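Local atomic coordinates of vacuolar aminopeptidase 1 (Saccharomyces cerevisiae, PDB entry 5JGF), a protein that removes amino acids from the N-terminus of peptides and proteins in the yeast vacuole as a zinc-dependent, dodecameric aminopeptidase, and is the major cargo of the cytoplasm-to-vacuole targeting pathway. Residues Gly136-Lys141 with Ala151-Thr156; Gly377-Asp382 with Gly412-Pro417; Arg162-Ala167 with Ile185-Phe190; Gln13-Phe18 with Asp263-Phe268. All coordinates share one frame; numbering follows the deposited sequence.

Contact 1: Gly136-Lys141 with Ala151-Thr156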
loop_
_atom_site.group_PDB
_atom_site.type_symbol
_atom_site.label_atom_id
_atom_site.label_comp_id
_atom_site.label_asym_id
_atom_site.label_seq_id
_atom_site.Cartn_x
_atom_site.Cartn_y
_atom_site.Cartn_z
ATOM N N GLY D 136 18.470 45.404 11.064
ATOM C CA GLY D 136 19.568 45.019 10.206
ATOM C C GLY D 136 20.324 46.203 9.651
ATOM O O GLY D 136 20.292 47.303 10.211
ATOM N N ARG D 137 20.989 45.973 8.525
ATOM C CA ARG D 137 21.803 46.991 7.880
ATOM C C ARG D 137 21.129 47.701 6.714
ATOM O O ARG D 137 20.522 47.069 5.848
ATOM C CB ARG D 137 23.103 46.347 7.398
ATOM C CG ARG D 137 24.111 47.308 6.796
ATOM C CD ARG D 137 25.327 46.549 6.289
ATOM N NE ARG D 137 26.462 47.436 6.068
ATOM C CZ ARG D 137 27.650 47.038 5.626
ATOM N NH1 ARG D 137 28.623 47.924 5.459
ATOM N NH2 ARG D 137 27.866 45.762 5.347
ATOM N N LEU D 138 21.236 49.025 6.706
ATOM C CA LEU D 138 20.687 49.832 5.624
ATOM C C LEU D 138 21.860 50.515 4.942
ATOM O O LEU D 138 22.770 50.997 5.615
ATOM C CB LEU D 138 19.753 50.925 6.150
ATOM C CG LEU D 138 18.448 50.572 6.858
ATOM C CD1 LEU D 138 17.681 51.865 7.123
ATOM C CD2 LEU D 138 17.612 49.627 6.002
ATOM N N LEU D 139 21.851 50.535 3.616
ATOM C CA LEU D 139 22.902 51.222 2.874
ATOM C C LEU D 139 22.219 52.450 2.294
ATOM O O LEU D 139 21.147 52.343 1.697
ATOM C CB LEU D 139 23.457 50.345 1.748
ATOM C CG LEU D 139 24.248 49.098 2.153
ATOM C CD1 LEU D 139 24.799 48.420 0.903
ATOM C CD2 LEU D 139 25.388 49.487 3.088
ATOM N N TYR D 140 22.815 53.619 2.489
ATOM C CA TYR D 140 22.215 54.838 1.971
ATOM C C TYR D 140 23.243 55.802 1.399
ATOM O O TYR D 140 24.448 55.649 1.603
ATOM C CB TYR D 140 21.408 55.544 3.068
ATOM C CG TYR D 140 22.238 56.091 4.208
ATOM C CD1 TYR D 140 22.666 55.268 5.250
ATOM C CD2 TYR D 140 22.604 57.438 4.241
ATOM C CE1 TYR D 140 23.435 55.773 6.299
ATOM C CE2 TYR D 140 23.373 57.951 5.281
ATOM C CZ TYR D 140 23.784 57.117 6.307
ATOM O OH TYR D 140 24.540 57.629 7.338
ATOM N N LYS D 141 22.747 56.797 0.676
ATOM C CA LYS D 141 23.594 57.804 0.058
ATOM C C LYS D 141 22.931 59.155 0.283
ATOM O O LYS D 141 21.870 59.432 -0.275
ATOM C CB LYS D 141 23.729 57.508 -1.439
ATOM C CG LYS D 141 24.564 58.498 -2.229
ATOM C CD LYS D 141 24.975 57.907 -3.573
ATOM C CE LYS D 141 23.772 57.512 -4.416
ATOM N NZ LYS D 141 24.185 56.866 -5.694
ATOM N N ALA D 151 23.970 52.073 8.019
ATOM C CA ALA D 151 23.286 52.381 9.259
ATOM C C ALA D 151 22.585 51.118 9.723
ATOM O O ALA D 151 22.135 50.315 8.905
ATOM C CB ALA D 151 22.270 53.494 9.042
ATOM N N LEU D 152 22.515 50.936 11.035
ATOM C CA LEU D 152 21.845 49.776 11.604
ATOM C C LEU D 152 20.536 50.240 12.220
ATOM O O LEU D 152 20.487 51.287 12.873
ATOM C CB LEU D 152 22.726 49.130 12.674
ATOM C CG LEU D 152 23.505 47.866 12.290
ATOM C CD1 LEU D 152 24.064 47.957 10.875
ATOM C CD2 LEU D 152 24.607 47.660 13.307
ATOM N N VAL D 153 19.474 49.472 11.998
ATOM C CA VAL D 153 18.165 49.805 12.547
ATOM C C VAL D 153 17.610 48.621 13.333
ATOM O O VAL D 153 18.040 47.484 13.142
ATOM C CB VAL D 153 17.179 50.212 11.432
ATOM C CG1 VAL D 153 17.650 51.510 10.780
ATOM C CG2 VAL D 153 17.079 49.105 10.387
ATOM N N ASP D 154 16.658 48.897 14.217
ATOM C CA ASP D 154 16.071 47.865 15.063
ATOM C C ASP D 154 14.733 48.379 15.589
ATOM O O ASP D 154 14.684 49.406 16.265
ATOM C CB ASP D 154 17.032 47.585 16.220
ATOM C CG ASP D 154 16.496 46.571 17.205
ATOM O OD1 ASP D 154 17.126 46.408 18.275
ATOM O OD2 ASP D 154 15.462 45.936 16.918
ATOM N N SER D 155 13.651 47.669 15.285
ATOM C CA SER D 155 12.320 48.094 15.719
ATOM C C SER D 155 12.016 47.801 17.183
ATOM O O SER D 155 11.081 48.368 17.747
ATOM C CB SER D 155 11.240 47.440 14.846
ATOM O OG SER D 155 11.112 46.057 15.138
ATOM N N THR D 156 12.794 46.910 17.794
ATOM C CA THR D 156 12.586 46.540 19.193
ATOM C C THR D 156 12.303 47.782 20.039
ATOM O O THR D 156 13.004 48.784 19.927
ATOM C CB THR D 156 13.830 45.828 19.757
ATOM O OG1 THR D 156 14.169 44.723 18.908
ATOM C CG2 THR D 156 13.565 45.315 21.167
#

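Contact 2: Gly377-Asp382 with Gly412-Pro417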
loop_
_atom_site.group_PDB
_atom_site.type_symbol
_atom_site.label_atom_id
_atom_site.label_comp_id
_atom_site.label_asym_id
_atom_site.label_seq_id
_atom_site.Cartn_x
_atom_site.Cartn_y
_atom_site.Cartn_z
ATOM N N GLY D 377 34.315 12.447 12.090
ATOM C CA GLY D 377 34.619 13.720 11.460
ATOM C C GLY D 377 33.707 14.916 11.648
ATOM O O GLY D 377 33.984 15.975 11.079
ATOM N N HIS D 378 32.633 14.781 12.422
ATOM C CA HIS D 378 31.742 15.922 12.630
ATOM C C HIS D 378 32.381 16.953 13.556
ATOM O O HIS D 378 32.053 18.139 13.495
ATOM C CB HIS D 378 30.398 15.470 13.203
ATOM C CG HIS D 378 29.639 14.559 12.293
ATOM N ND1 HIS D 378 29.842 13.195 12.268
ATOM C CD2 HIS D 378 28.718 14.819 11.334
ATOM C CE1 HIS D 378 29.080 12.656 11.333
ATOM N NE2 HIS D 378 28.389 13.619 10.751
ATOM N N MET D 379 33.281 16.485 14.417
ATOM C CA MET D 379 34.002 17.349 15.356
ATOM C C MET D 379 35.493 17.092 15.132
ATOM O O MET D 379 35.876 15.997 14.736
ATOM C CB MET D 379 33.638 16.998 16.801
ATOM C CG MET D 379 32.155 17.133 17.141
ATOM S SD MET D 379 31.553 18.826 16.993
ATOM C CE MET D 379 29.861 18.541 16.461
ATOM N N ALA D 380 36.328 18.094 15.387
ATOM C CA ALA D 380 37.775 17.955 15.191
ATOM C C ALA D 380 38.495 17.448 16.443
ATOM O O ALA D 380 39.685 17.121 16.398
ATOM C CB ALA D 380 38.366 19.292 14.763
ATOM N N THR D 381 37.764 17.385 17.552
ATOM C CA THR D 381 38.300 16.936 18.836
ATOM C C THR D 381 39.048 15.604 18.737
ATOM O O THR D 381 38.540 14.637 18.160
ATOM C CB THR D 381 37.162 16.793 19.871
ATOM O OG1 THR D 381 36.442 18.029 19.958
ATOM C CG2 THR D 381 37.720 16.442 21.247
ATOM N N ASP D 382 40.258 15.559 19.293
ATOM C CA ASP D 382 41.060 14.336 19.278
ATOM C C ASP D 382 41.512 13.979 20.697
ATOM O O ASP D 382 41.228 14.714 21.648
ATOM C CB ASP D 382 42.274 14.474 18.344
ATOM C CG ASP D 382 43.233 15.578 18.769
ATOM O OD1 ASP D 382 43.106 16.094 19.898
ATOM O OD2 ASP D 382 44.127 15.920 17.965
ATOM N N GLY D 412 25.150 17.016 14.233
ATOM C CA GLY D 412 25.203 18.298 13.561
ATOM C C GLY D 412 26.671 18.553 13.264
ATOM O O GLY D 412 27.508 17.671 13.480
ATOM N N GLY D 413 26.996 19.742 12.772
ATOM C CA GLY D 413 28.383 20.050 12.461
ATOM C C GLY D 413 28.813 21.392 13.016
ATOM O O GLY D 413 27.997 22.131 13.571
ATOM N N THR D 414 30.098 21.705 12.879
ATOM C CA THR D 414 30.640 22.971 13.364
ATOM C C THR D 414 31.745 23.415 12.408
ATOM O O THR D 414 32.034 22.735 11.426
ATOM C CB THR D 414 31.281 22.831 14.757
ATOM O OG1 THR D 414 32.498 22.086 14.638
ATOM C CG2 THR D 414 30.345 22.113 15.722
ATOM N N ILE D 415 32.362 24.553 12.710
ATOM C CA ILE D 415 33.445 25.074 11.886
ATOM C C ILE D 415 34.763 24.409 12.285
ATOM O O ILE D 415 35.797 24.648 11.663
ATOM C CB ILE D 415 33.611 26.599 12.076
ATOM C CG1 ILE D 415 33.963 26.902 13.535
ATOM C CG2 ILE D 415 32.329 27.325 11.679
ATOM C CD1 ILE D 415 34.177 28.381 13.831
ATOM N N GLY D 416 34.713 23.583 13.327
ATOM C CA GLY D 416 35.910 22.920 13.827
ATOM C C GLY D 416 36.784 22.239 12.790
ATOM O O GLY D 416 37.967 22.570 12.653
ATOM N N PRO D 417 36.239 21.254 12.063
ATOM C CA PRO D 417 37.006 20.542 11.039
ATOM C C PRO D 417 37.601 21.485 9.989
ATOM O O PRO D 417 38.720 21.272 9.521
ATOM C CB PRO D 417 35.978 19.579 10.458
ATOM C CG PRO D 417 35.158 19.228 11.667
ATOM C CD PRO D 417 34.954 20.577 12.328
HETATM O O HOH W 1 31.160 19.465 11.240
#

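Contact 3: Arg162-Ala167 with Ile185-Phe190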
loop_
_atom_site.group_PDB
_atom_site.type_symbol
_atom_site.label_atom_id
_atom_site.label_comp_id
_atom_site.label_asym_id
_atom_site.label_seq_id
_atom_site.Cartn_x
_atom_site.Cartn_y
_atom_site.Cartn_z
ATOM N N ARG D 162 4.255 39.175 12.438
ATOM C CA ARG D 162 3.816 37.990 13.158
ATOM C C ARG D 162 3.285 37.027 12.103
ATOM O O ARG D 162 2.518 37.429 11.230
ATOM C CB ARG D 162 2.711 38.343 14.163
ATOM C CG ARG D 162 2.116 37.146 14.912
ATOM C CD ARG D 162 1.097 37.608 15.960
ATOM N NE ARG D 162 0.436 36.507 16.663
ATOM C CZ ARG D 162 -0.457 35.692 16.107
ATOM N NH1 ARG D 162 -0.803 35.849 14.835
ATOM N NH2 ARG D 162 -1.011 34.724 16.823
ATOM N N ILE D 163 3.722 35.771 12.169
ATOM C CA ILE D 163 3.279 34.740 11.229
ATOM C C ILE D 163 2.152 34.021 11.968
ATOM O O ILE D 163 2.395 33.243 12.890
ATOM C CB ILE D 163 4.416 33.752 10.915
ATOM C CG1 ILE D 163 5.666 34.530 10.477
ATOM C CG2 ILE D 163 3.974 32.785 9.814
ATOM C CD1 ILE D 163 6.914 33.681 10.331
ATOM N N PRO D 164 0.902 34.259 11.550
ATOM C CA PRO D 164 -0.297 33.674 12.159
ATOM C C PRO D 164 -0.639 32.219 11.892
ATOM O O PRO D 164 -0.826 31.816 10.747
ATOM C CB PRO D 164 -1.396 34.602 11.667
ATOM C CG PRO D 164 -0.966 34.868 10.260
ATOM C CD PRO D 164 0.537 35.120 10.406
ATOM N N SER D 165 -0.745 31.435 12.961
ATOM C CA SER D 165 -1.122 30.037 12.820
ATOM C C SER D 165 -2.604 30.030 12.463
ATOM O O SER D 165 -3.328 30.980 12.773
ATOM C CB SER D 165 -0.915 29.282 14.138
ATOM O OG SER D 165 -1.753 29.797 15.166
ATOM N N LEU D 166 -3.051 28.978 11.788
ATOM C CA LEU D 166 -4.457 28.860 11.435
ATOM C C LEU D 166 -5.145 28.163 12.602
ATOM O O LEU D 166 -4.615 27.194 13.146
ATOM C CB LEU D 166 -4.627 28.022 10.162
ATOM C CG LEU D 166 -6.080 27.802 9.722
ATOM C CD1 LEU D 166 -6.720 29.141 9.371
ATOM C CD2 LEU D 166 -6.120 26.868 8.518
ATOM N N ALA D 167 -6.315 28.656 13.000
ATOM C CA ALA D 167 -7.043 28.038 14.108
ATOM C C ALA D 167 -7.286 26.559 13.806
ATOM O O ALA D 167 -7.603 26.192 12.673
ATOM C CB ALA D 167 -8.371 28.753 14.333
ATOM N N ILE D 185 3.931 33.293 6.023
ATOM C CA ILE D 185 4.227 34.648 5.574
ATOM C C ILE D 185 3.914 35.660 6.672
ATOM O O ILE D 185 2.818 35.676 7.231
ATOM C CB ILE D 185 3.410 34.997 4.303
ATOM C CG1 ILE D 185 3.653 33.932 3.226
ATOM C CG2 ILE D 185 3.816 36.370 3.774
ATOM C CD1 ILE D 185 2.787 34.090 1.980
ATOM N N PRO D 186 4.888 36.522 7.005
ATOM C CA PRO D 186 4.652 37.516 8.055
ATOM C C PRO D 186 3.596 38.548 7.678
ATOM O O PRO D 186 3.617 39.100 6.573
ATOM C CB PRO D 186 6.025 38.169 8.242
ATOM C CG PRO D 186 6.996 37.124 7.738
ATOM C CD PRO D 186 6.280 36.573 6.532
ATOM N N VAL D 187 2.673 38.797 8.603
ATOM C CA VAL D 187 1.630 39.795 8.411
ATOM C C VAL D 187 2.184 41.034 9.103
ATOM O O VAL D 187 2.562 40.980 10.277
ATOM C CB VAL D 187 0.308 39.361 9.074
ATOM C CG1 VAL D 187 -0.678 40.521 9.097
ATOM C CG2 VAL D 187 -0.284 38.186 8.307
ATOM N N ILE D 188 2.238 42.145 8.377
ATOM C CA ILE D 188 2.803 43.368 8.924
ATOM C C ILE D 188 1.782 44.452 9.272
ATOM O O ILE D 188 2.076 45.353 10.055
ATOM C CB ILE D 188 3.884 43.914 7.948
ATOM C CG1 ILE D 188 4.701 45.017 8.617
ATOM C CG2 ILE D 188 3.233 44.409 6.663
ATOM C CD1 ILE D 188 6.015 45.304 7.907
ATOM N N GLY D 189 0.582 44.372 8.710
ATOM C CA GLY D 189 -0.417 45.376 9.039
ATOM C C GLY D 189 -1.752 45.227 8.340
ATOM O O GLY D 189 -2.005 44.243 7.651
ATOM N N PHE D 190 -2.621 46.210 8.555
ATOM C CA PHE D 190 -3.933 46.250 7.928
ATOM C C PHE D 190 -4.250 47.736 7.851
ATOM O O PHE D 190 -4.952 48.281 8.698
ATOM C CB PHE D 190 -4.990 45.533 8.773
ATOM C CG PHE D 190 -6.228 45.183 8.001
ATOM C CD1 PHE D 190 -6.323 43.968 7.333
ATOM C CD2 PHE D 190 -7.268 46.099 7.872
ATOM C CE1 PHE D 190 -7.429 43.671 6.544
ATOM C CE2 PHE D 190 -8.380 45.810 7.082
ATOM C CZ PHE D 190 -8.461 44.596 6.418
#

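Contact 4: Gln13-Phe18 with Asp263-Phe268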
loop_
_atom_site.group_PDB
_atom_site.type_symbol
_atom_site.label_atom_id
_atom_site.label_comp_id
_atom_site.label_asym_id
_atom_site.label_seq_id
_atom_site.Cartn_x
_atom_site.Cartn_y
_atom_site.Cartn_z
ATOM N N GLN D 13 22.623 38.410 33.303
ATOM C CA GLN D 13 21.781 39.539 32.919
ATOM C C GLN D 13 22.417 40.335 31.785
ATOM O O GLN D 13 21.722 40.799 30.880
ATOM C CB GLN D 13 21.535 40.468 34.112
ATOM C CG GLN D 13 20.514 39.952 35.116
ATOM C CD GLN D 13 19.171 39.634 34.476
ATOM O OE1 GLN D 13 18.640 40.419 33.687
ATOM N NE2 GLN D 13 18.615 38.480 34.820
ATOM N N GLU D 14 23.737 40.500 31.837
ATOM C CA GLU D 14 24.436 41.232 30.785
ATOM C C GLU D 14 24.235 40.497 29.467
ATOM O O GLU D 14 24.042 41.122 28.425
ATOM C CB GLU D 14 25.934 41.331 31.086
ATOM C CG GLU D 14 26.305 42.333 32.170
ATOM C CD GLU D 14 25.848 43.746 31.846
ATOM O OE1 GLU D 14 25.982 44.170 30.678
ATOM O OE2 GLU D 14 25.365 44.439 32.767
ATOM N N PHE D 15 24.289 39.168 29.517
ATOM C CA PHE D 15 24.102 38.364 28.314
ATOM C C PHE D 15 22.692 38.563 27.761
ATOM O O PHE D 15 22.509 38.749 26.557
ATOM C CB PHE D 15 24.329 36.876 28.612
ATOM C CG PHE D 15 24.070 35.979 27.427
ATOM C CD1 PHE D 15 24.875 36.052 26.294
ATOM C CD2 PHE D 15 23.002 35.084 27.434
ATOM C CE1 PHE D 15 24.617 35.247 25.175
ATOM C CE2 PHE D 15 22.735 34.276 26.325
ATOM C CZ PHE D 15 23.545 34.360 25.194
ATOM N N ILE D 16 21.694 38.514 28.638
ATOM C CA ILE D 16 20.307 38.702 28.213
ATOM C C ILE D 16 20.143 40.059 27.527
ATOM O O ILE D 16 19.509 40.161 26.471
ATOM C CB ILE D 16 19.339 38.588 29.418
ATOM C CG1 ILE D 16 19.225 37.118 29.842
ATOM C CG2 ILE D 16 17.972 39.175 29.063
ATOM C CD1 ILE D 16 18.416 36.896 31.106
ATOM N N ASP D 17 20.723 41.100 28.118
ATOM C CA ASP D 17 20.639 42.435 27.532
ATOM C C ASP D 17 21.343 42.477 26.175
ATOM O O ASP D 17 20.852 43.096 25.234
ATOM C CB ASP D 17 21.256 43.478 28.470
ATOM C CG ASP D 17 20.484 43.625 29.766
ATOM O OD1 ASP D 17 19.281 43.280 29.783
ATOM O OD2 ASP D 17 21.072 44.100 30.764
ATOM N N PHE D 18 22.490 41.809 26.086
ATOM C CA PHE D 18 23.267 41.743 24.850
ATOM C C PHE D 18 22.426 41.132 23.730
ATOM O O PHE D 18 22.345 41.676 22.628
ATOM C CB PHE D 18 24.535 40.909 25.097
ATOM C CG PHE D 18 25.121 40.279 23.859
ATOM C CD1 PHE D 18 25.717 41.057 22.871
ATOM C CD2 PHE D 18 25.110 38.895 23.704
ATOM C CE1 PHE D 18 26.298 40.462 21.744
ATOM C CE2 PHE D 18 25.685 38.291 22.587
ATOM C CZ PHE D 18 26.282 39.075 21.604
ATOM N N ASP D 263 25.006 30.860 17.929
ATOM C CA ASP D 263 26.101 30.548 18.859
ATOM C C ASP D 263 26.576 31.833 19.573
ATOM O O ASP D 263 27.750 31.978 19.911
ATOM C CB ASP D 263 27.247 29.898 18.047
ATOM C CG ASP D 263 28.427 29.442 18.904
ATOM O OD1 ASP D 263 28.216 29.018 20.058
ATOM O OD2 ASP D 263 29.582 29.484 18.417
ATOM N N ARG D 264 25.663 32.769 19.803
ATOM C CA ARG D 264 26.031 34.022 20.459
ATOM C C ARG D 264 26.324 33.781 21.934
ATOM O O ARG D 264 26.949 34.608 22.607
ATOM C CB ARG D 264 24.914 35.053 20.254
ATOM C CG ARG D 264 24.863 35.512 18.797
ATOM C CD ARG D 264 23.581 36.211 18.371
ATOM N NE ARG D 264 23.636 36.423 16.927
ATOM C CZ ARG D 264 22.700 37.036 16.208
ATOM N NH1 ARG D 264 21.615 37.513 16.798
ATOM N NH2 ARG D 264 22.844 37.158 14.892
ATOM N N LEU D 265 25.891 32.627 22.441
ATOM C CA LEU D 265 26.158 32.264 23.836
ATOM C C LEU D 265 27.674 32.061 23.998
ATOM O O LEU D 265 28.299 32.636 24.895
ATOM C CB LEU D 265 25.402 30.975 24.199
ATOM C CG LEU D 265 25.622 30.338 25.574
ATOM C CD1 LEU D 265 25.413 31.367 26.686
ATOM C CD2 LEU D 265 24.650 29.170 25.731
ATOM N N CYS D 266 28.259 31.240 23.130
ATOM C CA CYS D 266 29.702 31.001 23.178
ATOM C C CYS D 266 30.474 32.235 22.716
ATOM O O CYS D 266 31.539 32.544 23.249
ATOM C CB CYS D 266 30.097 29.816 22.293
ATOM S SG CYS D 266 29.733 28.203 23.001
ATOM N N SER D 267 29.947 32.928 21.713
ATOM C CA SER D 267 30.614 34.123 21.203
ATOM C C SER D 267 30.759 35.167 22.304
ATOM O O SER D 267 31.838 35.729 22.494
ATOM C CB SER D 267 29.837 34.714 20.025
ATOM O OG SER D 267 29.924 33.861 18.895
ATOM N N PHE D 268 29.675 35.415 23.034
ATOM C CA PHE D 268 29.682 36.388 24.128
ATOM C C PHE D 268 30.646 35.947 25.232
ATOM O O PHE D 268 31.487 36.730 25.687
ATOM C CB PHE D 268 28.273 36.530 24.707
ATOM C CG PHE D 268 28.166 37.529 25.829
ATOM C CD1 PHE D 268 27.986 38.884 25.560
ATOM C CD2 PHE D 268 28.231 37.112 27.158
ATOM C CE1 PHE D 268 27.867 39.814 26.602
ATOM C CE2 PHE D 268 28.115 38.031 28.206
ATOM C CZ PHE D 268 27.932 39.384 27.926
#

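Contact 1: Gly136-Lys141 with Ala151-Thr156
G136 and V153 face each other as an antiparallel hydrogen-bonded pair, each using both its N-H and its carbonyl. V153 N gives to G136 O at 2.9 Å, nearly head-on to the carbonyl, while G136 N reaches V153 O at 3.0 Å from a position tilted out of the carbonyl plane. Two residues on, L138 and A151 repeat the pattern. L138 N lies 2.7 Å from A151 O and A151 N lies 2.9 Å from L138 O, the latter bond in the carbonyl plane. Between them, R137 and L152 form the non-hydrogen-bonded pair, where L152 CA points its hydrogen at G136 O (3.2 Å). Glycine suits position 136 because its backbone angles (147°/-156°) would press a side chain against the preceding carbonyl.

On the face carrying L138 and V153, the branched apolar ends cross at about a right angle, L138 CD1 resting 3.7 Å from V153 CG1. A151 is small enough for the Y140 ring to come alongside, with CE1 3.8 Å from A151 CB. Past the paired residues, D154 folds the chain into an Asx turn, its OD2 accepting from both OG1 and N of T156. R137 stays extended, and its NE is satisfied by S150 OG.

These are the two strands of a beta hairpin at one side of a six-stranded antiparallel sheet. Strand 149-154 is outermost within the chain, and strand 132-140 bonds onward to strand 233-242. Helix 216-226 packs on the L138 and V153 face, whereas Y26 of helix 25-38 meets R137 and L152.

Contact 2: Gly377-Asp382 with Gly412-Pro417
H378 and G413 bring their backbones to 5.3 Å between CA atoms, and A380 and P417 to 5.0 Å between theirs, yet no direct hydrogen bond joins the loop 377-382 to the turn and helix start of 412-417. One water spans the gap instead, donating to H378 O at 2.8 Å and accepting from T414 N at 3.0 Å. Glycine suits the positive phi of G377 (85°), where a CB would be jammed against the preceding carbonyl O. G377 O lies 3.5 Å from P417 CG.

The M379 side chain starts away from 412-417 but bends at chi2 and chi3, bringing its flexible thioether end back across T414. M379 SD and CE both touch T414 CG2, CE at 3.7 Å. H378 CB lies 3.6 Å from G412 O, and H378 ND1 is held by D374. A380 is small enough to fit against the first turn of helix 416-423.

T414 OG1, between backbone N and carbonyl carbon (chi1 71°), accepts from G416 N and also bonds D429, which accepts from A380 N. A loop thus meets a capped helix start beside the two-zinc site of this M18 aminopeptidase, the T414 side chain about 4 Å from that of D344.

Contact 3: Arg162-Ala167 with Ile185-Phe190
R162 and V187 meet where the loop containing 162-167 runs against strand 187-189, one of the two outermost strands within this chain of a six-stranded antiparallel sheet. The pairing is uneven. V187 N gives a straight bond to R162 O at 3.0 Å (N-H...O angle 172°), although it approaches from above the carbonyl plane, whereas the return bond from R162 N to V187 O is weak, at 3.3 Å.

Close packing gathers around I163, P164, P186 and V187. With CG1 anti to its carbonyl carbon (chi1 -52°), I163 runs alongside P186, pointing the same way, and I163 CG1 lies 4.0 Å from P186 CG. Its other branch, CG2, reaches the backbone of I185. Prolines probably suit this buried place, bringing a compact apolar ring and no N-H to satisfy.

Beyond these residues the segments diverge, and other partners take over: I188 and G189 form a classic beta bulge opposite G112, and A167 packs on H347 of a neighbouring subunit. R162 starts away from 185-190, and its guanidinium meets D129 and R441 O of that neighbour. Where the segments are still in contact, P164 crosses V187 at about a right angle, P164 CD 3.8 Å from V187 CG2.

Contact 4: Gln13-Phe18 with Asp263-Phe268
F15 reaches from helix 13-18 into the angle between L265 and F268 of helix 263-268, the short helical segments crossing at 124° with axes 11.1 Å apart. Its CG is anti to the backbone N (chi1 177°), which carries the ring across toward the second helix. F15 CB lies 4.0 Å from F268 CE2, and F15 CD1 comes to 3.6 Å from F268 CD2. Farther out, F15 CE1, at the ring edge, lies 3.5 Å from R264 O, which is near the ring plane, and the tip F15 CZ sits 3.6 Å from L265 CA. F15 CE2 touches L265 CD1, a methyl over one face of the ring.

F15 and F268 form an offset edge-to-face pair, the F15 edge toward the F268 face, with planes at 60°. F15 CA also lies over an F268 face. F18 slides past F268 in the opposite direction, F18 CD2 3.4 Å from F268 CD1, and completes the aromatic cluster.

Large aromatic side chains suit this place: they can bridge the spacing of the axes. The contact lies near the metal site, on the helix that also carries zinc ligand D262. The polar end of R264 turns to V92 O, and with no hydrogen bond across it the contact rests on dispersion and CH-pi interactions.

Contact 4 closes the longest loop, joining helix 7-21 near the N-terminus to helix 261-278, and contacts 1 and 3 both fall in the chain between its two segments. Those two follow one another along the chain, and each involves one of the two outermost strands, 149-154 and 187-189, of the same six-stranded antiparallel sheet, with centres 23 Å apart. Contact 2 comes last and sits across the chain's centre from contact 1, 35 Å away between centres. Contacts 2 and 4 approach to about 7 Å between nearest atoms, and both lie near the zinc site. Contacts 1, 2 and 3 each touch another subunit, contact 3 most broadly, whereas contact 4 touches none, consistent with a dodecameric enzyme.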